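Local structure of Alpha/beta hydrolase (Novosphingobium aromaticivorans, 3BWX) at residues R160-S165 / K183-L188; P36-N41 / E140-Y145. The protein is probably a hydrolase of the alpha/beta hydrolase fold, with no particular substrate established, and binds calcium in the crystal. The protein carries 1 engineered substitution. All blocks are in the same frame, centred on the assembly; numbering follows the deposited sequence.

Interaction 1: R160-S165 / K183-L188; sequences RALQES and KRIMVL. With EDO (1,2-ethanediol), chain O.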
ATOM      1  N   ARG A 160      20.026   4.066  -9.281  1.00  7.70           N
ATOM      2  CA  ARG A 160      20.969   4.901  -8.528  1.00  7.95           C
ATOM      3  C   ARG A 160      20.295   6.164  -8.008  1.00  9.30           C
ATOM      4  O   ARG A 160      20.614   6.631  -6.932  1.00 11.49           O
ATOM      5  CB  ARG A 160      22.187   5.220  -9.389  1.00  8.95           C
ATOM      6  CG  ARG A 160      23.009   3.974  -9.702  1.00 13.05           C
ATOM      7  CD  ARG A 160      23.651   3.429  -8.413  1.00 17.98           C
ATOM      8  NE  ARG A 160      24.562   2.302  -8.648  1.00 16.41           N
ATOM      9  CZ  ARG A 160      24.820   1.331  -7.782  1.00 20.41           C
ATOM     10  NH1 ARG A 160      24.254   1.292  -6.589  1.00 17.11           N
ATOM     11  NH2 ARG A 160      25.643   0.367  -8.121  1.00 17.97           N
ATOM     12  N   ALA A 161      19.361   6.703  -8.754  1.00  7.73           N
ATOM     13  CA  ALA A 161      18.612   7.886  -8.299  1.00 11.98           C
ATOM     14  C   ALA A 161      17.760   7.554  -7.080  1.00 13.27           C
ATOM     15  O   ALA A 161      17.616   8.386  -6.164  1.00 15.59           O
ATOM     16  CB  ALA A 161      17.741   8.470  -9.441  1.00  9.98           C
ATOM     17  N   LEU A 162      17.182   6.342  -7.048  1.00 10.25           N
ATOM     18  CA  LEU A 162      16.370   5.914  -5.921  1.00  9.82           C
ATOM     19  C   LEU A 162      17.214   5.674  -4.703  1.00 10.53           C
ATOM     20  O   LEU A 162      16.850   6.096  -3.606  1.00 12.32           O
ATOM     21  CB  LEU A 162      15.550   4.682  -6.297  1.00  9.80           C
ATOM     22  CG  LEU A 162      14.445   4.872  -7.357  1.00 13.71           C
ATOM     23  CD1 LEU A 162      13.841   3.531  -7.784  1.00 19.00           C
ATOM     24  CD2 LEU A 162      13.347   5.850  -6.889  1.00 18.36           C
ATOM     25  N   GLN A 163      18.370   5.051  -4.876  1.00  9.56           N
ATOM     26  CA  GLN A 163      19.308   4.876  -3.773  1.00 11.10           C
ATOM     27  C   GLN A 163      19.775   6.222  -3.195  1.00 13.01           C
ATOM     28  O   GLN A 163      19.958   6.339  -1.970  1.00 12.79           O
ATOM     29  CB  GLN A 163      20.500   4.101  -4.281  1.00 11.63           C
ATOM     30  CG  GLN A 163      21.498   3.747  -3.238  1.00 12.43           C
ATOM     31  CD  GLN A 163      22.690   3.086  -3.863  1.00 21.78           C
ATOM     32  OE1 GLN A 163      23.037   3.395  -5.019  1.00 20.45           O
ATOM     33  NE2 GLN A 163      23.311   2.155  -3.138  1.00 18.73           N
ATOM     34  N   GLU A 164      19.977   7.216  -4.078  1.00 10.13           N
ATOM     35  CA  GLU A 164      20.420   8.539  -3.636  1.00 12.13           C
ATOM     36  C   GLU A 164      19.395   9.109  -2.658  1.00 12.10           C
ATOM     37  O   GLU A 164      19.811   9.760  -1.693  1.00 12.42           O
ATOM     38  CB  GLU A 164      20.550   9.475  -4.835  1.00 13.43           C
ATOM     39  CG  GLU A 164      20.879  10.971  -4.557  1.00 12.00           C
ATOM     40  CD  GLU A 164      20.875  11.806  -5.856  1.00 14.95           C
ATOM     41  OE1 GLU A 164      19.800  12.247  -6.265  1.00 19.78           O
ATOM     42  OE2 GLU A 164      21.942  12.024  -6.435  1.00 22.93           O
ATOM     43  N   SER A 165      18.102   8.921  -2.885  1.00 12.19           N
ATOM     44  CA  SER A 165      17.098   9.515  -1.977  1.00 12.55           C
ATOM     45  C   SER A 165      16.584   8.589  -0.889  1.00 15.11           C
ATOM     46  O   SER A 165      16.099   9.044   0.126  1.00 15.93           O
ATOM     47  CB  SER A 165      15.962  10.111  -2.769  1.00 13.98           C
ATOM     48  OG  SER A 165      15.156   9.063  -3.296  1.00 23.36           O
ATOM     49  N   LYS A 183      11.696  -1.378 -10.573  1.00  7.78           N
ATOM     50  CA  LYS A 183      10.721  -1.870 -11.545  1.00  6.77           C
ATOM     51  C   LYS A 183       9.338  -1.934 -10.942  1.00  7.23           C
ATOM     52  O   LYS A 183       8.341  -1.923 -11.671  1.00  8.34           O
ATOM     53  CB  LYS A 183      11.174  -3.224 -12.137  1.00  8.90           C
ATOM     54  CG  LYS A 183      12.418  -3.058 -12.995  1.00 11.21           C
ATOM     55  CD  LYS A 183      12.639  -4.211 -13.947  1.00 21.55           C
ATOM     56  CE  LYS A 183      11.799  -4.027 -15.199  1.00 22.48           C
ATOM     57  NZ  LYS A 183      11.919  -5.181 -16.141  1.00 37.99           N
ATOM     58  N   ARG A 184       9.240  -2.023  -9.620  1.00  7.17           N
ATOM     59  CA  ARG A 184       7.919  -2.009  -8.999  1.00  8.21           C
ATOM     60  C   ARG A 184       7.227  -0.654  -9.012  1.00  7.90           C
ATOM     61  O   ARG A 184       5.978  -0.595  -9.054  1.00  9.95           O
ATOM     62  CB  ARG A 184       7.959  -2.506  -7.561  1.00  7.38           C
ATOM     63  CG  ARG A 184       8.295  -3.955  -7.416  1.00  8.25           C
ATOM     64  CD  ARG A 184       8.438  -4.378  -5.999  1.00  7.66           C
ATOM     65  NE  ARG A 184       8.772  -5.765  -5.945  1.00  7.84           N
ATOM     66  CZ  ARG A 184       8.893  -6.479  -4.827  1.00 10.70           C
ATOM     67  NH1 ARG A 184       8.841  -5.899  -3.636  1.00 10.62           N
ATOM     68  NH2 ARG A 184       9.197  -7.760  -4.916  1.00 12.99           N
ATOM     69  N   ILE A 185       8.007   0.430  -8.993  1.00  7.65           N
ATOM     70  CA  ILE A 185       7.456   1.764  -8.832  1.00 10.49           C
ATOM     71  C   ILE A 185       7.579   2.647 -10.083  1.00  8.66           C
ATOM     72  O   ILE A 185       6.978   3.721 -10.163  1.00 11.39           O
ATOM     73  CB  ILE A 185       8.032   2.431  -7.557  1.00 10.22           C
ATOM     74  CG1 ILE A 185       9.469   2.925  -7.729  1.00 11.50           C
ATOM     75  CG2 ILE A 185       7.917   1.459  -6.358  1.00 10.55           C
ATOM     76  CD1 ILE A 185       9.974   3.565  -6.420  1.00 14.88           C
HETATM   77  N   MSE A 186       8.356   2.172 -11.063  1.00  8.65           N
HETATM   78  CA  MSE A 186       8.591   2.914 -12.283  1.00  8.78           C
HETATM   79  C   MSE A 186       8.303   2.018 -13.463  1.00 10.05           C
HETATM   80  O   MSE A 186       8.231   0.806 -13.352  1.00  9.39           O
HETATM   81  CB  MSE A 186      10.036   3.476 -12.360  1.00  9.87           C
HETATM   82  CG  MSE A 186      10.518   4.130 -11.114  1.00  8.89           C
HETATM   83 SE   MSE A 186      12.213   5.006 -11.329  0.75 14.78          SE
HETATM   84  CE  MSE A 186      11.598   6.459 -12.379  1.00 21.99           C
ATOM     85  N   VAL A 187       8.192   2.633 -14.623  1.00  9.02           N
ATOM     86  CA  VAL A 187       7.837   1.917 -15.854  1.00 11.41           C
ATOM     87  C   VAL A 187       8.543   2.540 -17.056  1.00 11.06           C
ATOM     88  O   VAL A 187       8.770   3.736 -17.102  1.00 11.05           O
ATOM     89  CB  VAL A 187       6.300   1.909 -16.033  1.00 14.57           C
ATOM     90  CG1 VAL A 187       5.779   3.294 -16.332  1.00 14.44           C
ATOM     91  CG2 VAL A 187       5.923   0.995 -17.172  1.00 18.43           C
ATOM     92  N   LEU A 188       8.908   1.709 -18.016  1.00 13.98           N
ATOM     93  CA  LEU A 188       9.412   2.195 -19.280  1.00 17.65           C
ATOM     94  C   LEU A 188       8.212   2.670 -20.070  1.00 19.55           C
ATOM     95  O   LEU A 188       7.404   1.857 -20.522  1.00 23.09           O
ATOM     96  CB  LEU A 188      10.140   1.081 -20.024  1.00 13.89           C
ATOM     97  CG  LEU A 188      10.652   1.436 -21.423  1.00 18.78           C
ATOM     98  CD1 LEU A 188      11.648   2.590 -21.476  1.00 12.80           C
ATOM     99  CD2 LEU A 188      11.245   0.179 -21.999  1.00 22.74           C
TER
HETATM  100  C1  EDO O 298      13.794  11.044  -8.066  1.00 46.81           C
HETATM  101  O1  EDO O 298      14.454  12.231  -7.608  1.00 45.92           O
HETATM  102  C2  EDO O 298      14.512   9.794  -7.546  1.00 47.26           C
HETATM  103  O2  EDO O 298      14.614   9.764  -6.107  1.00 44.25           O
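Leu162 brings helix 155-166 against Ile185 and Met186, where helix 175-185 gives way to strand 186-188. Two residues before it, Arg160 lies on the outer side of its helix. Its NH1 donates to Gln163 OE1 at 2.9 Å, with an N-H...O angle of 150°. The donor stands 28° off the plane of that amide carbonyl, so this surface bond is neither straight nor coplanar. Ala161 follows. Its carbonyl O takes a weak hydrogen bond of 3.3 Å from O2 of a 1,2-ethanediol, probably left from the crystallisation liquor. Leu162 then makes the whole contact with the second segment. Its CD1 is anti to CA (chi2 172°), which carries that methyl out to the second segment. Leu162 and Ile185 meet tip to tip. Ile185 CD1 lies 4.1 Å from Leu162 CD1, and Leu162 CD2 is just as near, so the isoleucine methyl faces the fork of the leucine. Leu162 slides past Met186, a selenomethionine running the opposite way, with CD1 4.2 Å from SE. These helices belong to the insertion between strands 122-128 and 230-235 of the main sheet, the usual place of the cap in alpha/beta hydrolases. Phe196 of strand 194-196 touches all three apolar residues, and Trp155 and Ala158 add to the packing round Met186. With an alanine here in place of Leu162, both methyls would be gone, and Ile185 CD1 and Met186 SE would probably face a gap and be freer to turn. One helical turn further on, Ser165 OG comes to 2.9 Å from O2 of the same ethanediol. Ethanediol C2 lies 4.0 Å from Ala161 CB and also comes near Leu162 CD2.

Interaction 2: P36-N41 / E140-Y145; sequences PGLTRN and ERIRGY. With EDO (1,2-ethanediol), chain Q.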
ATOM      1  N   PRO A  36      -1.944  -0.627  -1.846  1.00 11.15           N
ATOM      2  CA  PRO A  36      -0.645   0.033  -1.932  1.00 13.08           C
ATOM      3  C   PRO A  36      -0.607   1.436  -1.325  1.00 11.40           C
ATOM      4  O   PRO A  36      -1.630   2.023  -1.013  1.00 10.58           O
ATOM      5  CB  PRO A  36      -0.389   0.171  -3.445  1.00 12.50           C
ATOM      6  CG  PRO A  36      -1.476  -0.526  -4.120  1.00 19.87           C
ATOM      7  CD  PRO A  36      -2.613  -0.681  -3.164  1.00 15.80           C
ATOM      8  N   GLY A  37       0.618   1.927  -1.199  1.00 11.91           N
ATOM      9  CA  GLY A  37       0.892   3.271  -0.787  1.00 13.83           C
ATOM     10  C   GLY A  37       0.576   4.306  -1.852  1.00  9.98           C
ATOM     11  O   GLY A  37       0.195   4.002  -2.982  1.00  8.59           O
ATOM     12  N   LEU A  38       0.752   5.569  -1.481  1.00  8.39           N
ATOM     13  CA  LEU A  38       0.286   6.727  -2.249  1.00  8.99           C
ATOM     14  C   LEU A  38       0.672   6.681  -3.700  1.00  8.70           C
ATOM     15  O   LEU A  38      -0.151   6.952  -4.535  1.00  9.58           O
ATOM     16  CB  LEU A  38       0.812   8.018  -1.562  1.00 10.34           C
ATOM     17  CG  LEU A  38       0.487   9.370  -2.184  1.00 15.43           C
ATOM     18  CD1 LEU A  38      -0.971   9.707  -2.037  1.00 14.54           C
ATOM     19  CD2 LEU A  38       1.380  10.462  -1.509  1.00 12.36           C
ATOM     20  N   THR A  39       1.939   6.445  -3.996  1.00  7.92           N
ATOM     21  CA  THR A  39       2.488   6.458  -5.358  1.00  8.08           C
ATOM     22  C   THR A  39       2.646   5.062  -5.964  1.00  9.53           C
ATOM     23  O   THR A  39       3.318   4.916  -7.000  1.00  9.89           O
ATOM     24  CB  THR A  39       3.847   7.193  -5.426  1.00 12.54           C
ATOM     25  OG1 THR A  39       4.772   6.522  -4.566  1.00 13.56           O
ATOM     26  CG2 THR A  39       3.697   8.636  -5.020  1.00 11.69           C
ATOM     27  N   ARG A  40       2.019   4.066  -5.344  1.00  7.13           N
ATOM     28  CA  ARG A  40       2.385   2.700  -5.599  1.00  8.68           C
ATOM     29  C   ARG A  40       1.257   1.954  -6.288  1.00  7.48           C
ATOM     30  O   ARG A  40       0.150   2.476  -6.467  1.00  7.61           O
ATOM     31  CB  ARG A  40       2.789   2.010  -4.312  1.00  9.60           C
ATOM     32  CG  ARG A  40       3.902   2.679  -3.530  1.00  8.08           C
ATOM     33  CD  ARG A  40       5.194   2.717  -4.352  1.00 11.95           C
ATOM     34  NE  ARG A  40       6.296   3.332  -3.647  1.00 16.19           N
ATOM     35  CZ  ARG A  40       7.061   2.694  -2.764  1.00 12.23           C
ATOM     36  NH1 ARG A  40       6.883   1.412  -2.511  1.00 13.90           N
ATOM     37  NH2 ARG A  40       8.042   3.339  -2.148  1.00 18.68           N
ATOM     38  N   ASN A  41       1.568   0.755  -6.761  1.00  7.16           N
ATOM     39  CA  ASN A  41       0.696  -0.060  -7.601  1.00  8.09           C
ATOM     40  C   ASN A  41       0.790  -1.567  -7.188  1.00  7.51           C
ATOM     41  O   ASN A  41       1.436  -1.958  -6.182  1.00  8.10           O
ATOM     42  CB  ASN A  41       1.010   0.186  -9.094  1.00  7.46           C
ATOM     43  CG  ASN A  41       2.405  -0.285  -9.467  1.00 11.75           C
ATOM     44  OD1 ASN A  41       2.645  -1.497  -9.495  1.00 10.54           O
ATOM     45  ND2 ASN A  41       3.343   0.653  -9.674  1.00  8.24           N
ATOM     46  N   GLU A 140       6.404  15.873   5.122  1.00 22.87           N
ATOM     47  CA  GLU A 140       7.256  16.855   4.414  1.00 21.98           C
ATOM     48  C   GLU A 140       7.994  16.245   3.208  1.00 21.88           C
ATOM     49  O   GLU A 140       7.987  16.807   2.100  1.00 23.94           O
ATOM     50  CB  GLU A 140       8.254  17.474   5.401  1.00 21.28           C
ATOM     51  N   ARG A 141       8.584  15.065   3.395  1.00 21.23           N
ATOM     52  CA  ARG A 141       9.277  14.395   2.297  1.00 21.08           C
ATOM     53  C   ARG A 141       8.300  14.052   1.174  1.00 24.24           C
ATOM     54  O   ARG A 141       8.609  14.253   0.006  1.00 22.19           O
ATOM     55  CB  ARG A 141      10.020  13.135   2.779  1.00 21.95           C
ATOM     56  N   ILE A 142       7.094  13.598   1.513  1.00 24.66           N
ATOM     57  CA  ILE A 142       6.141  13.189   0.472  1.00 25.07           C
ATOM     58  C   ILE A 142       5.759  14.376  -0.424  1.00 24.14           C
ATOM     59  O   ILE A 142       5.842  14.319  -1.669  1.00 22.02           O
ATOM     60  CB  ILE A 142       4.900  12.517   1.097  1.00 25.76           C
ATOM     61  CG1 ILE A 142       5.318  11.152   1.683  1.00 28.93           C
ATOM     62  CG2 ILE A 142       3.821  12.353   0.030  1.00 28.10           C
ATOM     63  CD1 ILE A 142       4.317  10.506   2.645  1.00 27.80           C
ATOM     64  N   ARG A 143       5.337  15.452   0.218  1.00 25.53           N
ATOM     65  CA  ARG A 143       5.035  16.679  -0.476  1.00 26.81           C
ATOM     66  C   ARG A 143       6.178  17.035  -1.439  1.00 27.13           C
ATOM     67  O   ARG A 143       5.947  17.518  -2.552  1.00 29.74           O
ATOM     68  CB  ARG A 143       4.851  17.808   0.531  1.00 28.01           C
ATOM     69  CG  ARG A 143       3.594  17.743   1.358  1.00 30.23           C
ATOM     70  CD  ARG A 143       3.324  19.124   2.002  1.00 35.45           C
ATOM     71  NE  ARG A 143       4.382  19.531   2.947  1.00 37.96           N
ATOM     72  CZ  ARG A 143       4.462  19.127   4.218  1.00 39.90           C
ATOM     73  NH1 ARG A 143       3.546  18.300   4.725  1.00 41.12           N
ATOM     74  NH2 ARG A 143       5.457  19.556   4.992  1.00 44.08           N
ATOM     75  N   GLY A 144       7.410  16.781  -1.011  1.00 25.46           N
ATOM     76  CA  GLY A 144       8.586  17.108  -1.818  1.00 24.18           C
ATOM     77  C   GLY A 144       8.884  16.246  -3.032  1.00 25.57           C
ATOM     78  O   GLY A 144       9.533  16.718  -3.972  1.00 27.41           O
ATOM     79  N   TYR A 145       8.460  14.988  -3.043  1.00 22.02           N
ATOM     80  CA  TYR A 145       8.863  14.095  -4.137  1.00 20.36           C
ATOM     81  C   TYR A 145       7.738  13.730  -5.113  1.00 19.18           C
ATOM     82  O   TYR A 145       7.987  13.404  -6.264  1.00 19.04           O
ATOM     83  CB  TYR A 145       9.537  12.827  -3.585  1.00 23.32           C
ATOM     84  CG  TYR A 145       8.597  11.726  -3.128  1.00 25.59           C
ATOM     85  CD1 TYR A 145       7.997  10.844  -4.052  1.00 24.17           C
ATOM     86  CD2 TYR A 145       8.331  11.543  -1.785  1.00 28.06           C
ATOM     87  CE1 TYR A 145       7.133   9.832  -3.632  1.00 29.06           C
ATOM     88  CE2 TYR A 145       7.470  10.525  -1.353  1.00 37.03           C
ATOM     89  CZ  TYR A 145       6.883   9.674  -2.281  1.00 35.42           C
ATOM     90  OH  TYR A 145       6.047   8.679  -1.840  1.00 38.73           O
TER
HETATM   91  C1  EDO Q 300      -3.206   5.302  -3.562  1.00 15.52           C
HETATM   92  O1  EDO Q 300      -2.369   4.277  -4.140  1.00 14.58           O
HETATM   93  C2  EDO Q 300      -3.740   4.768  -2.226  1.00 18.49           C
HETATM   94  O2  EDO Q 300      -2.673   4.623  -1.277  1.00 15.59           O
HETATM   95  O   HOH W   1       4.135   6.178  -1.821  1.00 12.54           O
HETATM   96  O   HOH W   2       7.634   6.230  -3.061  1.00 29.03           O
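The loop after strand 32-35, which in alpha/beta hydrolases commonly helps to form the oxyanion hole, here sets Leu38 and Thr39 against Ile142 and Tyr145 of helix 136-145. The side chains of Leu38 and Ile142 cross at an angle, with Leu38 CD2 only 3.5 Å from Ile142 CG2, a tight methyl pair. Beside it, Thr39 CG2 approaches the ring of Tyr145 obliquely, 3.9 Å from CE1. Tyr145 CG stands between its own backbone N and carbonyl carbon (chi1 83°), a rotation that carries the hydroxyl over to the loop. Two waters complete the join. The first accepts from Thr39 N at 3.1 Å and is hydrogen-bonded to Tyr145 OH at the same length. The second accepts from Arg40 NH2 and lies at the edge of the guanidinium, in its plane. It too is bonded to Tyr145 OH, at 3.2 Å, so two waters grip one hydroxyl. The loop makes a type I turn from Gly37 to Arg40, closed by Arg40 N to Gly37 O. The side chain of Leu38 comes close to Gly103, Ser105 and Gly107, which probably form the nucleophile elbow, but makes no contact with them. A 1,2-ethanediol straddles the start of the loop: its O2 donates to Pro36 O and its O1 to Gly37 O, each at 2.8 Å. Arg40 NH1 forms a salt bridge with Asp44, which helps to fix the guanidinium beside the second water.

How the interactions relate
The centres of the two interactions are about 13 Å apart. Along the chain both segments of interaction 2 come before those of interaction 1. Interaction 1 lies wholly among the helices and short strands inserted between strands 122-128 and 230-235. Interaction 2 joins the same insertion, through helix 136-145, to a loop of the main sheet. The two meet directly through Asn41 and Arg184: Asn41 ND2 is 3.0 Å from Arg184 O, a probable hydrogen bond. Close by, Arg40 CD packs on Ile185 CG2. The loop after strand 32-35 thus touches two separate parts of the insertion, consistent with a cap seated on the core near the probable nucleophile elbow.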